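Local coordinates for protein aldose 1-epimerase (Caenorhabditis elegans, PDB 1LUR) that probably catalyses the interconversion of the alpha and beta anomers of aldose sugars, at residues A[48-53]-A[171-176]; A[125-130]-A[138-143]; A[235-240]-A[278-283]. One frame throughout, in Å; residues are numbered along the deposited sequence.

Interaction 1: residues A[48-53]-A[171-176]; sequences DLVLGF and NHAYWN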
loop_
_atom_site.group_PDB
_atom_site.type_symbol
_atom_site.label_atom_id
_atom_site.label_comp_id
_atom_site.label_asym_id
_atom_site.label_seq_id
_atom_site.Cartn_x
_atom_site.Cartn_y
_atom_site.Cartn_z
ATOM N N ASP A 48 11.707 -8.588 -11.121
ATOM C CA ASP A 48 10.524 -7.757 -10.942
ATOM C C ASP A 48 10.187 -7.987 -9.475
ATOM O O ASP A 48 9.873 -9.109 -9.075
ATOM C CB ASP A 48 9.381 -8.243 -11.832
ATOM C CG ASP A 48 8.261 -7.220 -11.952
ATOM O OD1 ASP A 48 7.944 -6.560 -10.935
ATOM O OD2 ASP A 48 7.696 -7.083 -13.058
ATOM N N LEU A 49 10.257 -6.928 -8.679
ATOM C CA LEU A 49 9.974 -7.020 -7.256
ATOM C C LEU A 49 8.507 -7.007 -6.820
ATOM O O LEU A 49 8.215 -7.270 -5.657
ATOM C CB LEU A 49 10.736 -5.911 -6.528
ATOM C CG LEU A 49 12.226 -5.818 -6.876
ATOM C CD1 LEU A 49 12.847 -4.641 -6.142
ATOM C CD2 LEU A 49 12.931 -7.119 -6.498
ATOM N N VAL A 50 7.589 -6.711 -7.732
ATOM C CA VAL A 50 6.171 -6.686 -7.368
ATOM C C VAL A 50 5.318 -7.613 -8.231
ATOM O O VAL A 50 5.594 -7.814 -9.418
ATOM C CB VAL A 50 5.581 -5.257 -7.471
ATOM C CG1 VAL A 50 6.387 -4.302 -6.608
ATOM C CG2 VAL A 50 5.566 -4.792 -8.920
ATOM N N LEU A 51 4.280 -8.181 -7.626
ATOM C CA LEU A 51 3.392 -9.081 -8.352
ATOM C C LEU A 51 2.601 -8.245 -9.342
ATOM O O LEU A 51 2.687 -7.017 -9.329
ATOM C CB LEU A 51 2.446 -9.794 -7.384
ATOM C CG LEU A 51 3.144 -10.610 -6.294
ATOM C CD1 LEU A 51 2.108 -11.301 -5.420
ATOM C CD2 LEU A 51 4.075 -11.635 -6.933
ATOM N N GLY A 52 1.838 -8.906 -10.204
ATOM C CA GLY A 52 1.055 -8.178 -11.181
ATOM C C GLY A 52 0.497 -9.046 -12.293
ATOM O O GLY A 52 0.284 -10.246 -12.117
ATOM N N PHE A 53 0.261 -8.430 -13.444
ATOM C CA PHE A 53 -0.279 -9.139 -14.594
ATOM C C PHE A 53 0.404 -8.660 -15.862
ATOM O O PHE A 53 0.852 -7.516 -15.943
ATOM C CB PHE A 53 -1.785 -8.897 -14.681
ATOM C CG PHE A 53 -2.523 -9.270 -13.427
ATOM C CD1 PHE A 53 -2.650 -10.604 -13.051
ATOM C CD2 PHE A 53 -3.053 -8.285 -12.598
ATOM C CE1 PHE A 53 -3.295 -10.956 -11.867
ATOM C CE2 PHE A 53 -3.700 -8.623 -11.411
ATOM C CZ PHE A 53 -3.821 -9.963 -11.042
ATOM N N ASN A 171 -0.581 2.468 -0.801
ATOM C CA ASN A 171 -0.175 1.833 -2.055
ATOM C C ASN A 171 -0.257 0.348 -1.734
ATOM O O ASN A 171 0.302 -0.109 -0.735
ATOM C CB ASN A 171 1.249 2.218 -2.445
ATOM C CG ASN A 171 1.741 1.438 -3.641
ATOM O OD1 ASN A 171 2.275 0.341 -3.498
ATOM N ND2 ASN A 171 1.525 1.983 -4.833
ATOM N N HIS A 172 -0.940 -0.411 -2.580
ATOM C CA HIS A 172 -1.090 -1.836 -2.335
ATOM C C HIS A 172 -0.208 -2.796 -3.131
ATOM O O HIS A 172 -0.671 -3.853 -3.563
ATOM C CB HIS A 172 -2.563 -2.212 -2.532
ATOM C CG HIS A 172 -3.032 -3.314 -1.631
ATOM N ND1 HIS A 172 -2.526 -4.596 -1.692
ATOM C CD2 HIS A 172 -3.952 -3.319 -0.637
ATOM C CE1 HIS A 172 -3.115 -5.343 -0.773
ATOM N NE2 HIS A 172 -3.984 -4.593 -0.119
ATOM N N ALA A 173 1.060 -2.448 -3.321
ATOM C CA ALA A 173 1.956 -3.325 -4.072
ATOM C C ALA A 173 2.358 -4.537 -3.233
ATOM O O ALA A 173 2.654 -4.410 -2.046
ATOM C CB ALA A 173 3.200 -2.556 -4.502
ATOM N N TYR A 174 2.340 -5.712 -3.856
ATOM C CA TYR A 174 2.707 -6.966 -3.198
ATOM C C TYR A 174 4.171 -7.195 -3.569
ATOM O O TYR A 174 4.501 -7.280 -4.753
ATOM C CB TYR A 174 1.873 -8.134 -3.733
ATOM C CG TYR A 174 0.426 -8.183 -3.283
ATOM C CD1 TYR A 174 -0.506 -7.236 -3.719
ATOM C CD2 TYR A 174 -0.027 -9.221 -2.468
ATOM C CE1 TYR A 174 -1.855 -7.333 -3.357
ATOM C CE2 TYR A 174 -1.366 -9.324 -2.101
ATOM C CZ TYR A 174 -2.275 -8.383 -2.547
ATOM O OH TYR A 174 -3.597 -8.501 -2.178
ATOM N N TRP A 175 5.039 -7.312 -2.568
ATOM C CA TRP A 175 6.459 -7.519 -2.825
ATOM C C TRP A 175 7.020 -8.928 -2.659
ATOM O O TRP A 175 6.669 -9.657 -1.735
ATOM C CB TRP A 175 7.281 -6.559 -1.962
ATOM C CG TRP A 175 6.895 -5.126 -2.124
ATOM C CD1 TRP A 175 5.908 -4.462 -1.453
ATOM C CD2 TRP A 175 7.469 -4.178 -3.034
ATOM N NE1 TRP A 175 5.832 -3.159 -1.886
ATOM C CE2 TRP A 175 6.779 -2.958 -2.857
ATOM C CE3 TRP A 175 8.498 -4.241 -3.984
ATOM C CZ2 TRP A 175 7.086 -1.809 -3.595
ATOM C CZ3 TRP A 175 8.803 -3.098 -4.717
ATOM C CH2 TRP A 175 8.097 -1.900 -4.516
ATOM N N ASN A 176 7.910 -9.280 -3.582
ATOM C CA ASN A 176 8.591 -10.571 -3.632
ATOM C C ASN A 176 9.885 -10.204 -4.352
ATOM O O ASN A 176 9.876 -9.892 -5.541
ATOM C CB ASN A 176 7.792 -11.585 -4.456
ATOM C CG ASN A 176 8.483 -12.931 -4.543
ATOM O OD1 ASN A 176 9.614 -13.030 -5.024
ATOM N ND2 ASN A 176 7.811 -13.976 -4.075
HETATM O O HOH W 1 1.980 -5.609 -6.400
#
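V50 sets its CG1 methyl over one face of the W175 indole, a CH-pi contact in which CG1 lies 3.4 Å from the centroid of the six-membered ring and 17° off the ring normal. The two backbones meet here in a single beta bridge between V50 and W175, through which the loop following strand 46-48, part of a four-stranded antiparallel sheet, is joined to strand 170-175 of the seven-stranded sheet in the all-beta core of this mutarotase-like fold. With CG1 anti to its carbonyl carbon (chi1 -56°), V50 runs alongside the tryptophan rather than across it, and the methyl falls on the benzo half of the indole. L49 adds to the same region, its CB lying 3.8 Å from W175 CE3, while Y333 meets the tryptophan ring from strand 327-337. Beyond the bridge, L51 crosses Y174 at a slant: its CD1 methyl comes within 3.6 Å of Y174 CB, so it touches the root of the side chain more closely than the ring. The phenol points away, where Y174 OH is hydrogen-bonded to A64 O.

Two backbone hydrogen bonds flank the apolar centre. N176 N donates to L49 O at 2.9 Å and is nearly straight (170° at the hydrogen), whereas L51 N gives a more bent bond to Y174 O. Farther out the polar groups take over. The amide of N176 is fixed outside the bridge, ND2 reaching K298 O and S180 O and OD1 accepting from G179 N. D48 OD1 accepts from V50 N at 3.2 Å, closing an Asx turn that shapes the loop as it enters the bridge. A water accepts a short 2.6 Å hydrogen bond from Y174 N. The same water oxygen, 3.3 Å from L51 O, gives that carbonyl a weak bond.

Interaction 2: residues A[125-130]-A[138-143]; sequences SVRANE and DAKIDV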
loop_
_atom_site.group_PDB
_atom_site.type_symbol
_atom_site.label_atom_id
_atom_site.label_comp_id
_atom_site.label_asym_id
_atom_site.label_seq_id
_atom_site.Cartn_x
_atom_site.Cartn_y
_atom_site.Cartn_z
ATOM N N SER A 125 -4.071 11.976 -11.455
ATOM C CA SER A 125 -5.012 12.768 -10.682
ATOM C C SER A 125 -6.405 12.189 -10.873
ATOM O O SER A 125 -6.685 11.560 -11.889
ATOM C CB SER A 125 -4.986 14.229 -11.129
ATOM O OG SER A 125 -5.789 15.027 -10.270
ATOM N N VAL A 126 -7.264 12.379 -9.879
ATOM C CA VAL A 126 -8.629 11.874 -9.942
ATOM C C VAL A 126 -9.482 12.578 -8.897
ATOM O O VAL A 126 -8.974 13.042 -7.875
ATOM C CB VAL A 126 -8.676 10.349 -9.686
ATOM C CG1 VAL A 126 -8.390 10.047 -8.220
ATOM C CG2 VAL A 126 -10.033 9.794 -10.102
ATOM N N ARG A 127 -10.779 12.672 -9.164
ATOM C CA ARG A 127 -11.695 13.319 -8.242
ATOM C C ARG A 127 -12.691 12.292 -7.744
ATOM O O ARG A 127 -13.046 11.360 -8.463
ATOM C CB ARG A 127 -12.453 14.454 -8.936
ATOM C CG ARG A 127 -11.599 15.631 -9.337
ATOM C CD ARG A 127 -12.414 16.606 -10.183
ATOM N NE ARG A 127 -11.674 17.826 -10.475
ATOM C CZ ARG A 127 -11.440 18.787 -9.590
ATOM N NH1 ARG A 127 -11.895 18.679 -8.345
ATOM N NH2 ARG A 127 -10.737 19.854 -9.949
ATOM N N ALA A 128 -13.147 12.475 -6.512
ATOM C CA ALA A 128 -14.109 11.562 -5.917
ATOM C C ALA A 128 -14.972 12.301 -4.897
ATOM O O ALA A 128 -14.473 13.121 -4.130
ATOM C CB ALA A 128 -13.375 10.402 -5.241
ATOM N N ASN A 129 -16.272 12.016 -4.911
ATOM C CA ASN A 129 -17.213 12.637 -3.992
ATOM C C ASN A 129 -18.161 11.570 -3.459
ATOM O O ASN A 129 -18.111 10.417 -3.888
ATOM C CB ASN A 129 -18.018 13.750 -4.679
ATOM C CG ASN A 129 -18.788 13.261 -5.889
ATOM O OD1 ASN A 129 -19.154 12.091 -5.979
ATOM N ND2 ASN A 129 -19.052 14.173 -6.829
ATOM N N GLU A 130 -19.038 11.956 -2.536
ATOM C CA GLU A 130 -19.979 11.001 -1.965
ATOM C C GLU A 130 -20.752 10.193 -3.016
ATOM O O GLU A 130 -20.989 9.003 -2.818
ATOM C CB GLU A 130 -20.951 11.718 -1.013
ATOM C CG GLU A 130 -21.837 10.772 -0.189
ATOM C CD GLU A 130 -22.764 11.509 0.773
ATOM O OE1 GLU A 130 -22.749 12.757 0.763
ATOM O OE2 GLU A 130 -23.507 10.841 1.541
ATOM N N ASP A 138 -15.788 15.432 -0.765
ATOM C CA ASP A 138 -15.109 15.156 -2.023
ATOM C C ASP A 138 -13.609 15.373 -1.879
ATOM O O ASP A 138 -13.118 15.701 -0.799
ATOM C CB ASP A 138 -15.652 16.077 -3.117
ATOM C CG ASP A 138 -15.557 17.543 -2.736
ATOM O OD1 ASP A 138 -14.491 17.956 -2.233
ATOM O OD2 ASP A 138 -16.539 18.286 -2.941
ATOM N N ALA A 139 -12.888 15.192 -2.978
ATOM C CA ALA A 139 -11.450 15.375 -2.958
ATOM C C ALA A 139 -10.847 15.232 -4.338
ATOM O O ALA A 139 -11.341 14.473 -5.175
ATOM C CB ALA A 139 -10.804 14.364 -2.016
ATOM N N LYS A 140 -9.790 15.996 -4.571
ATOM C CA LYS A 140 -9.077 15.971 -5.832
ATOM C C LYS A 140 -7.772 15.336 -5.371
ATOM O O LYS A 140 -7.039 15.931 -4.583
ATOM C CB LYS A 140 -8.827 17.384 -6.361
ATOM C CG LYS A 140 -8.046 17.385 -7.669
ATOM C CD LYS A 140 -7.756 18.788 -8.163
ATOM C CE LYS A 140 -6.809 18.742 -9.353
ATOM N NZ LYS A 140 -5.508 18.113 -8.993
ATOM N N ILE A 141 -7.505 14.123 -5.837
ATOM C CA ILE A 141 -6.298 13.416 -5.452
ATOM C C ILE A 141 -5.259 13.309 -6.555
ATOM O O ILE A 141 -5.584 12.996 -7.700
ATOM C CB ILE A 141 -6.633 11.976 -4.963
ATOM C CG1 ILE A 141 -7.633 12.029 -3.806
ATOM C CG2 ILE A 141 -5.378 11.272 -4.473
ATOM C CD1 ILE A 141 -9.067 11.813 -4.224
ATOM N N ASP A 142 -4.005 13.566 -6.188
ATOM C CA ASP A 142 -2.888 13.500 -7.116
ATOM C C ASP A 142 -1.812 12.603 -6.516
ATOM O O ASP A 142 -1.401 12.793 -5.372
ATOM C CB ASP A 142 -2.327 14.901 -7.377
ATOM C CG ASP A 142 -3.160 15.680 -8.378
ATOM O OD1 ASP A 142 -4.379 15.849 -8.150
ATOM O OD2 ASP A 142 -2.591 16.123 -9.401
ATOM N N VAL A 143 -1.378 11.616 -7.294
ATOM C CA VAL A 143 -0.352 10.679 -6.860
ATOM C C VAL A 143 0.803 10.689 -7.852
ATOM O O VAL A 143 0.590 10.614 -9.068
ATOM C CB VAL A 143 -0.919 9.247 -6.767
ATOM C CG1 VAL A 143 0.214 8.234 -6.684
ATOM C CG2 VAL A 143 -1.822 9.138 -5.545
HETATM O O HOH W 2 -13.315 16.676 -6.303
#
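K140 lays its aliphatic chain against one face of the R127 guanidinium, CD standing 3.6 Å from R127 NH2. The side chains are slanted against each other, and their charged ends stay apart, NH2 and NZ being 5.6 Å from one another. At the edge of the guanidinium plane a water accepts from R127 NH1. The lysine runs extended to CE and then bends (chi4 -60°), which brings NZ to D142 OD1 in a 2.7 Å salt bridge on the syn side of the carboxylate. S125 OG donates to the same oxygen, also at 2.7 Å, but from the opposite face of the carboxylate plane, 49° out of it. Two donors thus grip OD1, which probably stabilises the charge of D142. On the other face of the sheet V126 and I141 lie side by side, V126 CG1 being 4.2 Å from I141 CB, with W112 packed on both. Between these faces V126 and I141 form a hydrogen-bonded pair, I141 N reaching V126 O at 2.7 Å. The strand axes run 169° apart, and the short helix 130-133 lies in the connection: an antiparallel beta hairpin near one end of the nine-stranded sheet.

Interaction 3: residues A[235-240]-A[278-283]; sequences LDLDND and LYASKF. With SO4 (sulfate ion), chain C.
The Y279 ring and the D238 carboxylate are turned 60° against each other, and D238 CG comes obliquely to the ring, 3.5 Å from Y279 CD1. Over the centre of one ring face sits the backbone N of S281, 3.5 Å above the plane, placed there by the turn of the chain just beyond strand 275-279. D238 has CG trans to its backbone N (chi1 179°), which carries its carboxylate across the CD1 side of the tyrosine, while OD1 is hydrogen-bonded to H277 NE2. The second flat ring, that of F283, has K282 CG over one face and sulfate O2 at its edge, near the ring plane.

D238 and N239 both face L278, which fits a classic beta bulge, an irregularity within the antiparallel pairing of strands 238-243 and 275-279. Within the bulge L278 N donates to N239 O at 2.9 Å. Next to it A280 N reaches L237 O at 2.8 Å, from well above the carbonyl plane (51° out of it). Beside that bond the apolar packing is tight: L237 CB and A280 CB are 3.4 Å apart, closer than usual van der Waals contact. L237 CD2 meanwhile lies on L278 CB, at 3.7 Å.

Farther along, Y279 OH accepts from F283 N, so the phenol ties the loop 280-283 back to the strand. K282 lays CD against D236 CB at 3.7 Å before its NZ donates to sulfate O1 at 2.8 Å. Since this ion probably comes from the crystallisation liquor, the bond is consistent with a positively charged lysine end that can hold an anion, and is no evidence of a natural ligand.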
loop_
_atom_site.group_PDB
_atom_site.type_symbol
_atom_site.label_atom_id
_atom_site.label_comp_id
_atom_site.label_asym_id
_atom_site.label_seq_id
_atom_site.Cartn_x
_atom_site.Cartn_y
_atom_site.Cartn_z
ATOM N N LEU A 235 1.251 -18.195 6.890
ATOM C CA LEU A 235 1.478 -16.939 7.592
ATOM C C LEU A 235 0.232 -16.084 7.403
ATOM O O LEU A 235 -0.108 -15.715 6.279
ATOM C CB LEU A 235 2.701 -16.222 7.017
ATOM C CG LEU A 235 4.031 -16.966 7.168
ATOM C CD1 LEU A 235 5.152 -16.188 6.497
ATOM C CD2 LEU A 235 4.325 -17.164 8.644
ATOM N N ASP A 236 -0.455 -15.782 8.499
ATOM C CA ASP A 236 -1.666 -14.975 8.427
ATOM C C ASP A 236 -1.421 -13.517 8.771
ATOM O O ASP A 236 -2.277 -12.856 9.358
ATOM C CB ASP A 236 -2.752 -15.549 9.346
ATOM C CG ASP A 236 -2.286 -15.705 10.779
ATOM O OD1 ASP A 236 -1.731 -14.738 11.346
ATOM O OD2 ASP A 236 -2.487 -16.799 11.345
ATOM N N LEU A 237 -0.247 -13.016 8.408
ATOM C CA LEU A 237 0.090 -11.630 8.684
ATOM C C LEU A 237 -0.866 -10.764 7.872
ATOM O O LEU A 237 -1.118 -11.045 6.701
ATOM C CB LEU A 237 1.534 -11.348 8.268
ATOM C CG LEU A 237 2.065 -9.944 8.549
ATOM C CD1 LEU A 237 1.997 -9.648 10.039
ATOM C CD2 LEU A 237 3.492 -9.845 8.044
ATOM N N ASP A 238 -1.400 -9.722 8.499
ATOM C CA ASP A 238 -2.336 -8.815 7.838
ATOM C C ASP A 238 -2.791 -7.827 8.895
ATOM O O ASP A 238 -3.981 -7.721 9.196
ATOM C CB ASP A 238 -3.529 -9.605 7.277
ATOM C CG ASP A 238 -4.563 -8.716 6.604
ATOM O OD1 ASP A 238 -4.198 -7.616 6.134
ATOM O OD2 ASP A 238 -5.742 -9.128 6.528
ATOM N N ASN A 239 -1.822 -7.108 9.453
ATOM C CA ASN A 239 -2.081 -6.120 10.492
ATOM C C ASN A 239 -1.320 -4.824 10.299
ATOM O O ASN A 239 -0.420 -4.723 9.462
ATOM C CB ASN A 239 -1.678 -6.673 11.861
ATOM C CG ASN A 239 -2.312 -8.006 12.165
ATOM O OD1 ASN A 239 -3.129 -8.115 13.076
ATOM N ND2 ASN A 239 -1.940 -9.033 11.404
ATOM N N ASP A 240 -1.687 -3.851 11.124
ATOM C CA ASP A 240 -1.098 -2.524 11.137
ATOM C C ASP A 240 0.055 -2.533 12.142
ATOM O O ASP A 240 -0.146 -2.874 13.309
ATOM C CB ASP A 240 -2.114 -1.498 11.638
ATOM C CG ASP A 240 -3.104 -1.056 10.580
ATOM O OD1 ASP A 240 -3.386 -1.813 9.626
ATOM O OD2 ASP A 240 -3.619 0.069 10.735
ATOM N N LEU A 278 1.037 -4.701 6.973
ATOM C CA LEU A 278 1.712 -5.830 6.361
ATOM C C LEU A 278 0.723 -6.966 6.142
ATOM O O LEU A 278 0.057 -7.402 7.079
ATOM C CB LEU A 278 2.845 -6.323 7.266
ATOM C CG LEU A 278 3.869 -5.283 7.730
ATOM C CD1 LEU A 278 4.812 -5.897 8.756
ATOM C CD2 LEU A 278 4.641 -4.762 6.524
ATOM N N TYR A 279 0.624 -7.429 4.903
ATOM C CA TYR A 279 -0.281 -8.519 4.557
ATOM C C TYR A 279 0.528 -9.622 3.879
ATOM O O TYR A 279 1.030 -9.449 2.766
ATOM C CB TYR A 279 -1.394 -8.019 3.631
ATOM C CG TYR A 279 -2.262 -9.118 3.063
ATOM C CD1 TYR A 279 -2.857 -10.066 3.892
ATOM C CD2 TYR A 279 -2.492 -9.206 1.692
ATOM C CE1 TYR A 279 -3.664 -11.078 3.364
ATOM C CE2 TYR A 279 -3.291 -10.211 1.158
ATOM C CZ TYR A 279 -3.873 -11.141 1.999
ATOM O OH TYR A 279 -4.659 -12.136 1.466
ATOM N N ALA A 280 0.642 -10.758 4.561
ATOM C CA ALA A 280 1.390 -11.905 4.056
ATOM C C ALA A 280 0.801 -12.628 2.848
ATOM O O ALA A 280 1.218 -13.744 2.531
ATOM C CB ALA A 280 1.635 -12.898 5.191
ATOM N N SER A 281 -0.174 -12.015 2.185
ATOM C CA SER A 281 -0.786 -12.625 1.008
ATOM C C SER A 281 -1.378 -14.026 1.229
ATOM O O SER A 281 -1.342 -14.874 0.338
ATOM C CB SER A 281 0.264 -12.664 -0.112
ATOM O OG SER A 281 -0.222 -13.298 -1.280
ATOM N N LYS A 282 -1.950 -14.251 2.405
ATOM C CA LYS A 282 -2.547 -15.544 2.745
ATOM C C LYS A 282 -3.702 -16.009 1.855
ATOM O O LYS A 282 -3.814 -17.196 1.556
ATOM C CB LYS A 282 -3.020 -15.525 4.201
ATOM C CG LYS A 282 -3.715 -16.799 4.661
ATOM C CD LYS A 282 -4.206 -16.656 6.096
ATOM C CE LYS A 282 -4.881 -17.929 6.590
ATOM N NZ LYS A 282 -6.074 -18.286 5.774
ATOM N N PHE A 283 -4.552 -15.081 1.428
ATOM C CA PHE A 283 -5.695 -15.423 0.583
ATOM C C PHE A 283 -5.516 -15.167 -0.913
ATOM O O PHE A 283 -6.498 -15.044 -1.646
ATOM C CB PHE A 283 -6.933 -14.675 1.086
ATOM C CG PHE A 283 -7.279 -14.973 2.517
ATOM C CD1 PHE A 283 -7.921 -16.158 2.860
ATOM C CD2 PHE A 283 -6.931 -14.084 3.531
ATOM C CE1 PHE A 283 -8.212 -16.454 4.193
ATOM C CE2 PHE A 283 -7.215 -14.371 4.868
ATOM C CZ PHE A 283 -7.856 -15.560 5.199
HETATM S S SO4 C . -9.324 -19.443 7.251
HETATM O O1 SO4 C . -7.965 -19.977 7.024
HETATM O O2 SO4 C . -10.027 -19.315 5.958
HETATM O O3 SO4 C . -10.073 -20.361 8.133
HETATM O O4 SO4 C . -9.231 -18.115 7.889
#

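How the interactions relate
From the N terminus, the chain first passes through 48-53, which waits for 171-176 before interaction 1 closes a long loop of 117 residues. Interaction 2 falls wholly within that loop, closing a short one of seven residues between 125-130 and 138-143. Interaction 3 opens only afterwards and closes a loop of 37 residues, so it stands in series with both. Interactions 1 and 3 reach the same seven-stranded sheet and touch, Y174 OH lying 3.8 Å from Y279 CE2. Interaction 1 joins that sheet to the four-stranded one. Interaction 2 belongs to the nine-stranded sheet, its centre about 28 Å from that of interaction 3, across the chain's centre.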